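Local coordinates for protein enterotoxin SEN variant (PDB 6KRY) that probably acts as a secreted superantigenic enterotoxin of Staphylococcus aureus, at residues Asn170-Gly174 against Val222-Lys226; Tyr25-Gln31 against Arg154-Glu158; Thr22-Thr26 against Gly85-Gly89. All blocks are in the same frame, centred on the assembly; numbering follows the deposited sequence.

Contact 1 (Asn170-Gly174 against Val222-Lys226); sequences NIQKG and VFLYK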
loop_
_atom_site.group_PDB
_atom_site.type_symbol
_atom_site.label_atom_id
_atom_site.label_comp_id
_atom_site.label_asym_id
_atom_site.label_seq_id
_atom_site.Cartn_x
_atom_site.Cartn_y
_atom_site.Cartn_z
ATOM N N ASN A 170 -17.758 -14.130 7.218
ATOM C CA ASN A 170 -17.661 -14.156 8.686
ATOM C C ASN A 170 -16.984 -12.875 9.211
ATOM O O ASN A 170 -17.232 -12.504 10.334
ATOM C CB ASN A 170 -16.939 -15.405 9.164
ATOM C CG ASN A 170 -15.562 -15.418 8.571
ATOM O OD1 ASN A 170 -15.420 -15.173 7.369
ATOM N ND2 ASN A 170 -14.563 -15.609 9.419
ATOM N N ILE A 171 -16.094 -12.241 8.441
ATOM C CA ILE A 171 -15.660 -10.839 8.763
ATOM C C ILE A 171 -16.468 -9.846 7.918
ATOM O O ILE A 171 -16.429 -9.945 6.703
ATOM C CB ILE A 171 -14.146 -10.673 8.549
ATOM C CG1 ILE A 171 -13.310 -11.680 9.356
ATOM C CG2 ILE A 171 -13.729 -9.243 8.832
ATOM C CD1 ILE A 171 -13.565 -11.635 10.835
ATOM N N GLN A 172 -17.194 -8.906 8.548
ATOM C CA GLN A 172 -18.026 -7.943 7.822
ATOM C C GLN A 172 -17.465 -6.530 7.879
ATOM O O GLN A 172 -17.796 -5.717 7.019
ATOM C CB GLN A 172 -19.468 -7.931 8.348
ATOM C CG GLN A 172 -20.333 -9.034 7.748
ATOM C CD GLN A 172 -20.419 -8.951 6.239
ATOM O OE1 GLN A 172 -20.625 -7.875 5.668
ATOM N NE2 GLN A 172 -20.263 -10.104 5.588
ATOM N N LYS A 173 -16.705 -6.210 8.930
ATOM C CA LYS A 173 -16.167 -4.885 9.061
ATOM C C LYS A 173 -14.756 -5.013 9.654
ATOM O O LYS A 173 -14.407 -6.020 10.310
ATOM C CB LYS A 173 -16.996 -3.976 9.979
ATOM C CG LYS A 173 -18.451 -3.737 9.561
ATOM C CD LYS A 173 -19.209 -2.746 10.439
ATOM C CE LYS A 173 -20.503 -2.268 9.797
ATOM N NZ LYS A 173 -21.221 -1.329 10.686
ATOM N N GLY A 174 -13.958 -3.978 9.424
ATOM C CA GLY A 174 -12.638 -3.992 10.012
ATOM C C GLY A 174 -11.874 -2.730 9.714
ATOM O O GLY A 174 -12.111 -2.048 8.726
ATOM N N VAL A 222 -5.196 -4.010 14.460
ATOM C CA VAL A 222 -6.245 -4.379 13.528
ATOM C C VAL A 222 -7.496 -4.784 14.335
ATOM O O VAL A 222 -7.389 -5.624 15.272
ATOM C CB VAL A 222 -5.770 -5.540 12.631
ATOM C CG1 VAL A 222 -6.883 -6.067 11.740
ATOM C CG2 VAL A 222 -4.560 -5.135 11.787
ATOM N N PHE A 223 -8.658 -4.236 13.955
ATOM C CA PHE A 223 -9.942 -4.559 14.587
ATOM C C PHE A 223 -10.829 -5.166 13.514
ATOM O O PHE A 223 -11.074 -4.540 12.500
ATOM C CB PHE A 223 -10.553 -3.315 15.243
ATOM C CG PHE A 223 -9.718 -2.732 16.350
ATOM C CD1 PHE A 223 -9.771 -3.256 17.632
ATOM C CD2 PHE A 223 -8.820 -1.705 16.099
ATOM C CE1 PHE A 223 -8.970 -2.747 18.642
ATOM C CE2 PHE A 223 -8.025 -1.191 17.111
ATOM C CZ PHE A 223 -8.107 -1.712 18.375
ATOM N N LEU A 224 -11.285 -6.391 13.749
ATOM C CA LEU A 224 -12.154 -7.091 12.856
ATOM C C LEU A 224 -13.479 -7.379 13.578
ATOM O O LEU A 224 -13.487 -7.573 14.783
ATOM C CB LEU A 224 -11.508 -8.410 12.429
ATOM C CG LEU A 224 -10.106 -8.280 11.807
ATOM C CD1 LEU A 224 -9.569 -9.660 11.468
ATOM C CD2 LEU A 224 -10.138 -7.406 10.570
ATOM N N TYR A 225 -14.563 -7.442 12.812
ATOM C CA TYR A 225 -15.905 -7.629 13.389
ATOM C C TYR A 225 -16.718 -8.565 12.487
ATOM O O TYR A 225 -16.724 -8.405 11.259
ATOM C CB TYR A 225 -16.637 -6.301 13.548
ATOM C CG TYR A 225 -15.887 -5.294 14.375
ATOM C CD1 TYR A 225 -15.910 -5.354 15.759
ATOM C CD2 TYR A 225 -15.123 -4.305 13.770
ATOM C CE1 TYR A 225 -15.197 -4.445 16.524
ATOM C CE2 TYR A 225 -14.396 -3.402 14.524
ATOM C CZ TYR A 225 -14.439 -3.469 15.901
ATOM O OH TYR A 225 -13.740 -2.543 16.629
ATOM N N LYS A 226 -17.417 -9.513 13.133
ATOM C CA LYS A 226 -18.347 -10.432 12.502
ATOM C C LYS A 226 -19.637 -9.720 12.086
ATOM O O LYS A 226 -20.024 -8.706 12.666
ATOM C CB LYS A 226 -18.664 -11.558 13.492
ATOM C CG LYS A 226 -17.845 -12.832 13.335
ATOM C CD LYS A 226 -16.334 -12.692 13.551
ATOM C CE LYS A 226 -15.811 -13.362 14.813
ATOM N NZ LYS A 226 -16.574 -14.577 15.200
HETATM O O HOH W 1 -15.314 -15.542 12.599
#
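The Tyr225 ring lies beside the backbone carbonyl of Lys173. Its CD2 lies 3.9 Å from Lys173 O, and the CB of Lys173 is close to the same ring carbon. On Tyr225, CG is anti to the carbonyl carbon (chi1 -56°), which brings the ring alongside its strand partner. The Phe223 ring is used elsewhere: it meets Phe126, with the two planes nearly parallel.

All three direct hydrogen bonds run between backbone atoms. Lys173 and Tyr225 form an antiparallel hydrogen-bonded pair, with Tyr225 N donating to Lys173 O at 2.9 Å. Tyr225 O takes two bonds in return. Gln172 N reaches it at 2.8 Å in the carbonyl plane, and Lys173 N reaches it at 3.2 Å from a tilted position. Two residues thus face one, which makes a classic beta bulge. At the next pair, non-hydrogen-bonded, Gly174 lies against Leu224. Gly174 CA approaches Phe223 O at 3.0 Å, a CA-H...O contact.

Ahead of strand 173-180, Ile171 CD1 touches both Leu224 CB (4.1 Å) and Lys226 CD (4.0 Å). Asn170 O is buried and has no hydrogen-bond partner in the model. It receives a CA-H...O contact from Lys226 CA at 3.2 Å. A water accepts from Asn170 ND2 and, weakly, from Lys226 NZ, while Asn170 OD1 bonds to Thr168 OG1.

The pair belongs to the mixed sheet of the beta-grasp domain. Strand 218-225 runs between 173-180 and 114-127, antiparallel to the first and parallel to the second. Val222 and Leu224 rest on helix 146-161, while Tyr225 and Lys173 touch the N-terminal segment at Lys4 and Asn5.

Contact 2 (Tyr25-Gln31 against Arg154-Glu158); sequences YTDITWQ and RFKLE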
loop_
_atom_site.group_PDB
_atom_site.type_symbol
_atom_site.label_atom_id
_atom_site.label_comp_id
_atom_site.label_asym_id
_atom_site.label_seq_id
_atom_site.Cartn_x
_atom_site.Cartn_y
_atom_site.Cartn_z
ATOM N N TYR A 25 -4.553 -9.004 -2.975
ATOM C CA TYR A 25 -4.091 -9.267 -1.643
ATOM C C TYR A 25 -3.786 -10.761 -1.453
ATOM O O TYR A 25 -3.436 -11.136 -0.344
ATOM C CB TYR A 25 -5.051 -8.717 -0.586
ATOM C CG TYR A 25 -4.999 -7.215 -0.491
ATOM C CD1 TYR A 25 -3.850 -6.580 -0.038
ATOM C CD2 TYR A 25 -5.999 -6.424 -1.022
ATOM C CE1 TYR A 25 -3.749 -5.198 -0.023
ATOM C CE2 TYR A 25 -5.926 -5.042 -1.013
ATOM C CZ TYR A 25 -4.792 -4.433 -0.513
ATOM O OH TYR A 25 -4.704 -3.075 -0.495
ATOM N N THR A 26 -3.868 -11.550 -2.534
ATOM C CA THR A 26 -3.464 -12.965 -2.522
ATOM C C THR A 26 -2.166 -13.191 -3.308
ATOM O O THR A 26 -1.359 -14.029 -2.919
ATOM C CB THR A 26 -4.582 -13.849 -3.101
ATOM O OG1 THR A 26 -5.704 -13.691 -2.229
ATOM C CG2 THR A 26 -4.186 -15.306 -3.202
ATOM N N ASP A 27 -2.016 -12.553 -4.471
ATOM C CA ASP A 27 -0.876 -12.867 -5.390
ATOM C C ASP A 27 0.255 -11.887 -5.090
ATOM O O ASP A 27 0.046 -10.690 -5.327
ATOM C CB ASP A 27 -1.277 -12.709 -6.860
ATOM C CG ASP A 27 -2.412 -13.618 -7.300
ATOM O OD1 ASP A 27 -2.387 -14.814 -6.919
ATOM O OD2 ASP A 27 -3.335 -13.130 -8.005
ATOM N N ILE A 28 1.381 -12.373 -4.541
ATOM C CA ILE A 28 2.493 -11.469 -4.105
ATOM C C ILE A 28 3.071 -10.695 -5.291
ATOM O O ILE A 28 3.725 -9.673 -5.054
ATOM C CB ILE A 28 3.668 -12.143 -3.353
ATOM C CG1 ILE A 28 4.086 -13.513 -3.897
ATOM C CG2 ILE A 28 3.373 -12.197 -1.872
ATOM C CD1 ILE A 28 4.221 -13.591 -5.379
ATOM N N THR A 29 2.808 -11.139 -6.529
ATOM C CA THR A 29 3.359 -10.488 -7.716
ATOM C C THR A 29 2.837 -9.048 -7.874
ATOM O O THR A 29 3.481 -8.256 -8.541
ATOM C CB THR A 29 3.125 -11.310 -8.992
ATOM O OG1 THR A 29 1.725 -11.551 -9.089
ATOM C CG2 THR A 29 3.879 -12.618 -8.981
ATOM N N TRP A 30 1.714 -8.685 -7.255
ATOM C CA TRP A 30 1.232 -7.296 -7.333
ATOM C C TRP A 30 2.081 -6.327 -6.499
ATOM O O TRP A 30 1.851 -5.142 -6.609
ATOM C CB TRP A 30 -0.227 -7.199 -6.857
ATOM C CG TRP A 30 -1.223 -7.810 -7.775
ATOM C CD1 TRP A 30 -1.957 -8.938 -7.549
ATOM C CD2 TRP A 30 -1.541 -7.366 -9.102
ATOM N NE1 TRP A 30 -2.741 -9.199 -8.638
ATOM C CE2 TRP A 30 -2.515 -8.252 -9.601
ATOM C CE3 TRP A 30 -1.120 -6.288 -9.889
ATOM C CZ2 TRP A 30 -3.074 -8.095 -10.864
ATOM C CZ3 TRP A 30 -1.663 -6.141 -11.145
ATOM C CH2 TRP A 30 -2.623 -7.037 -11.621
ATOM N N GLN A 31 2.941 -6.823 -5.600
ATOM C CA GLN A 31 3.753 -6.007 -4.712
ATOM C C GLN A 31 5.082 -5.709 -5.403
ATOM O O GLN A 31 5.891 -6.595 -5.584
ATOM C CB GLN A 31 4.008 -6.694 -3.367
ATOM C CG GLN A 31 2.714 -6.857 -2.575
ATOM C CD GLN A 31 2.784 -7.458 -1.181
ATOM O OE1 GLN A 31 3.391 -6.882 -0.279
ATOM N NE2 GLN A 31 2.037 -8.537 -0.951
ATOM N N ARG A 154 -2.255 -6.163 5.196
ATOM C CA ARG A 154 -3.429 -6.609 4.501
ATOM C C ARG A 154 -3.176 -7.975 3.843
ATOM O O ARG A 154 -4.078 -8.852 3.869
ATOM C CB ARG A 154 -3.909 -5.555 3.515
ATOM C CG ARG A 154 -4.572 -4.371 4.189
ATOM C CD ARG A 154 -5.245 -3.454 3.191
ATOM N NE ARG A 154 -5.490 -2.141 3.780
ATOM C CZ ARG A 154 -6.447 -1.321 3.422
ATOM N NH1 ARG A 154 -7.479 -1.754 2.713
ATOM N NH2 ARG A 154 -6.353 -0.054 3.786
ATOM N N PHE A 155 -1.967 -8.180 3.304
ATOM C CA PHE A 155 -1.622 -9.440 2.693
ATOM C C PHE A 155 -1.768 -10.575 3.733
ATOM O O PHE A 155 -2.328 -11.640 3.474
ATOM C CB PHE A 155 -0.200 -9.335 2.144
ATOM C CG PHE A 155 0.158 -10.509 1.289
ATOM C CD1 PHE A 155 -0.253 -10.554 -0.027
ATOM C CD2 PHE A 155 0.812 -11.612 1.844
ATOM C CE1 PHE A 155 0.027 -11.673 -0.799
ATOM C CE2 PHE A 155 1.132 -12.717 1.063
ATOM C CZ PHE A 155 0.712 -12.752 -0.251
ATOM N N LYS A 156 -1.250 -10.332 4.932
ATOM C CA LYS A 156 -1.316 -11.329 6.010
ATOM C C LYS A 156 -2.759 -11.514 6.494
ATOM O O LYS A 156 -3.238 -12.648 6.724
ATOM C CB LYS A 156 -0.409 -10.883 7.141
ATOM C CG LYS A 156 1.045 -11.258 6.956
ATOM C CD LYS A 156 1.527 -12.144 8.098
ATOM C CE LYS A 156 0.535 -13.250 8.407
ATOM N NZ LYS A 156 1.222 -14.484 8.859
ATOM N N LEU A 157 -3.516 -10.431 6.577
ATOM C CA LEU A 157 -4.910 -10.576 6.979
ATOM C C LEU A 157 -5.697 -11.361 5.924
ATOM O O LEU A 157 -6.674 -12.097 6.279
ATOM C CB LEU A 157 -5.581 -9.221 7.210
ATOM C CG LEU A 157 -5.065 -8.378 8.357
ATOM C CD1 LEU A 157 -5.768 -7.025 8.381
ATOM C CD2 LEU A 157 -5.209 -9.072 9.699
ATOM N N GLU A 158 -5.389 -11.163 4.648
ATOM C CA GLU A 158 -6.141 -11.876 3.597
ATOM C C GLU A 158 -5.841 -13.372 3.775
ATOM O O GLU A 158 -6.728 -14.185 3.657
ATOM C CB GLU A 158 -5.793 -11.370 2.198
ATOM C CG GLU A 158 -6.428 -12.163 1.067
ATOM C CD GLU A 158 -7.946 -12.263 1.114
ATOM O OE1 GLU A 158 -8.497 -13.324 0.661
ATOM O OE2 GLU A 158 -8.559 -11.293 1.590
HETATM O O HOH W 2 -2.566 -13.222 1.179
HETATM O O HOH W 3 -7.297 -15.610 -1.176
#
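Tyr25 and Phe155 supply more than half of the surface buried between these two segments. The Tyr25 ring lies against the aliphatic part of Arg154, with CE1 3.6 Å from Arg154 CB and OH 3.7 Å from Arg154 CD. Nearer the backbone, Tyr25 CB touches Glu158 CB at 3.9 Å. Phe155 has CG anti to its backbone N (chi1 -170°), which carries its ring out toward the chain after helix 15-26.

Polar atoms also approach the Phe155 ring. Gln31 NE2 comes within 3.2 Å of Phe155 CD1, with amide and ring planes 58° apart, while Gln31 OE1 bonds to Tyr84 OH. Tyr25 O lies 3.3 Å from Phe155 CD1, and Thr26 O lies 3.5 Å from Phe155 CE1.

The contact joins the OB-fold domain to the long helix of the beta-grasp domain, the two-domain build of this toxin family.

Water completes the polar side. One molecule donates to Tyr25 O (2.7 Å) and Phe155 O (2.8 Å) and lies over the centre of the Phe155 ring. Another donates to Thr26 OG1 and Glu158 OE1; Thr26 OG1 itself bonds to Thr22 O. The charged ends are held from outside: Arg154 by a salt bridge to Asp150 and a bond to Tyr164 OH, Glu158 OE2 by Tyr164 N.

Contact 3 (Thr22-Thr26 against Gly85-Gly89); sequences TSYYT and GLYYG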
loop_
_atom_site.group_PDB
_atom_site.type_symbol
_atom_site.label_atom_id
_atom_site.label_comp_id
_atom_site.label_asym_id
_atom_site.label_seq_id
_atom_site.Cartn_x
_atom_site.Cartn_y
_atom_site.Cartn_z
ATOM N N THR A 22 -9.390 -9.517 -3.877
ATOM C CA THR A 22 -8.812 -10.772 -3.440
ATOM C C THR A 22 -7.508 -11.058 -4.199
ATOM O O THR A 22 -6.525 -11.513 -3.589
ATOM C CB THR A 22 -9.807 -11.925 -3.630
ATOM O OG1 THR A 22 -10.989 -11.724 -2.853
ATOM C CG2 THR A 22 -9.230 -13.258 -3.219
ATOM N N SER A 23 -7.523 -10.870 -5.525
ATOM C CA SER A 23 -6.326 -11.081 -6.357
ATOM C C SER A 23 -5.178 -10.180 -5.873
ATOM O O SER A 23 -4.052 -10.606 -5.670
ATOM C CB SER A 23 -6.654 -10.813 -7.792
ATOM O OG SER A 23 -5.461 -10.821 -8.542
ATOM N N TYR A 24 -5.496 -8.905 -5.648
ATOM C CA TYR A 24 -4.497 -7.922 -5.204
ATOM C C TYR A 24 -3.837 -8.279 -3.859
ATOM O O TYR A 24 -2.661 -7.921 -3.628
ATOM C CB TYR A 24 -5.117 -6.534 -5.132
ATOM C CG TYR A 24 -4.775 -5.694 -6.330
ATOM C CD1 TYR A 24 -3.476 -5.272 -6.532
ATOM C CD2 TYR A 24 -5.723 -5.389 -7.279
ATOM C CE1 TYR A 24 -3.148 -4.497 -7.633
ATOM C CE2 TYR A 24 -5.409 -4.612 -8.388
ATOM C CZ TYR A 24 -4.110 -4.201 -8.587
ATOM O OH TYR A 24 -3.820 -3.443 -9.696
ATOM N N TYR A 25 -4.553 -9.004 -2.975
ATOM C CA TYR A 25 -4.091 -9.267 -1.643
ATOM C C TYR A 25 -3.786 -10.761 -1.453
ATOM O O TYR A 25 -3.436 -11.136 -0.344
ATOM C CB TYR A 25 -5.051 -8.717 -0.586
ATOM C CG TYR A 25 -4.999 -7.215 -0.491
ATOM C CD1 TYR A 25 -3.850 -6.580 -0.038
ATOM C CD2 TYR A 25 -5.999 -6.424 -1.022
ATOM C CE1 TYR A 25 -3.749 -5.198 -0.023
ATOM C CE2 TYR A 25 -5.926 -5.042 -1.013
ATOM C CZ TYR A 25 -4.792 -4.433 -0.513
ATOM O OH TYR A 25 -4.704 -3.075 -0.495
ATOM N N THR A 26 -3.868 -11.550 -2.534
ATOM C CA THR A 26 -3.464 -12.965 -2.522
ATOM C C THR A 26 -2.166 -13.191 -3.308
ATOM O O THR A 26 -1.359 -14.029 -2.919
ATOM C CB THR A 26 -4.582 -13.849 -3.101
ATOM O OG1 THR A 26 -5.704 -13.691 -2.229
ATOM C CG2 THR A 26 -4.186 -15.306 -3.202
ATOM N N GLY A 85 4.896 -0.731 -3.449
ATOM C CA GLY A 85 3.451 -0.672 -3.364
ATOM C C GLY A 85 2.743 -1.561 -4.362
ATOM O O GLY A 85 3.352 -2.436 -5.004
ATOM N N LEU A 86 1.437 -1.309 -4.502
ATOM C CA LEU A 86 0.589 -2.083 -5.406
ATOM C C LEU A 86 0.405 -1.338 -6.733
ATOM O O LEU A 86 -0.097 -0.204 -6.774
ATOM C CB LEU A 86 -0.759 -2.293 -4.704
ATOM C CG LEU A 86 -0.685 -3.120 -3.416
ATOM C CD1 LEU A 86 -2.042 -3.157 -2.721
ATOM C CD2 LEU A 86 -0.189 -4.540 -3.682
ATOM N N TYR A 87 0.779 -1.999 -7.832
ATOM C CA TYR A 87 0.735 -1.374 -9.146
ATOM C C TYR A 87 -0.484 -1.854 -9.933
ATOM O O TYR A 87 -1.169 -2.834 -9.586
ATOM C CB TYR A 87 2.032 -1.648 -9.920
ATOM C CG TYR A 87 2.249 -3.099 -10.230
ATOM C CD1 TYR A 87 1.673 -3.678 -11.348
ATOM C CD2 TYR A 87 2.947 -3.916 -9.370
ATOM C CE1 TYR A 87 1.768 -5.039 -11.586
ATOM C CE2 TYR A 87 3.090 -5.272 -9.612
ATOM C CZ TYR A 87 2.508 -5.833 -10.730
ATOM O OH TYR A 87 2.611 -7.171 -10.985
ATOM N N TYR A 88 -0.744 -1.121 -11.024
ATOM C CA TYR A 88 -1.795 -1.436 -11.941
ATOM C C TYR A 88 -1.316 -1.191 -13.371
ATOM O O TYR A 88 -0.442 -0.367 -13.630
ATOM C CB TYR A 88 -3.041 -0.625 -11.587
ATOM C CG TYR A 88 -2.956 0.852 -11.884
ATOM C CD1 TYR A 88 -3.325 1.309 -13.125
ATOM C CD2 TYR A 88 -2.650 1.791 -10.910
ATOM C CE1 TYR A 88 -3.300 2.652 -13.439
ATOM C CE2 TYR A 88 -2.614 3.155 -11.214
ATOM C CZ TYR A 88 -2.951 3.579 -12.484
ATOM O OH TYR A 88 -2.931 4.869 -12.912
ATOM N N GLY A 89 -1.901 -1.949 -14.300
ATOM C CA GLY A 89 -1.568 -1.859 -15.718
ATOM C C GLY A 89 -2.682 -1.215 -16.538
ATOM O O GLY A 89 -2.383 -0.479 -17.487
#
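Tyr24 reaches from the helix to the strand and bonds to the backbone at Tyr87. Its CB points toward the strand. A first torsion of -100°, off a staggered value, swings the ring so that its OH meets the strand. Farther out, CE1 passes Leu86 CB at 4.4 Å and comes within 3.2 Å of Tyr87 O. That oxygen lies at the ring edge, in the ring plane. At the tip, OH donates to Tyr87 O at 2.7 Å, from a position tilted 25° out of the carbonyl plane. The same OH touches Tyr88 CB at 3.5 Å.

Leu86 lies beside it. Its CD1 meets the phenol end of Tyr25, 3.5 Å from Tyr25 OH, and the two side chains cross at about a right angle. Within 22-26, Thr26 OG1 and Tyr25 N both bond Thr22 O, from opposite faces of its carbonyl plane.

The contact is buried and lies within the OB-fold domain. The axes of 22-26 and 86-88 come within 10.4 Å, at 133°, so side chains bridge the gap. Phe204 meets Tyr24 edge-to-face and also touches Leu86. Helix 146-161 borders Leu86 through Thr151, and strand 31-37 packs on Leu86 and Tyr87.

From the N terminus, helix 15-26 is the starting point of two contacts. Contact 3 closes first, when the chain returns at strand 86-88 after 58 residues. Contact 2 closes later, on helix 146-161, after 122 residues. Both start from the same stretch, share Tyr25 and Thr26, and have centres 7 Å apart. Contact 3 ties parts of the OB-fold domain together, and contact 2 joins that domain to the beta-grasp helix. Contact 1 follows both in series: it pairs strands 173-180 and 218-225 and closes a loop of 47 residues. It touches contact 2 where Val222 packs on Leu157. Contacts 1 and 3 do not touch, with nearest atoms about 11 Å apart.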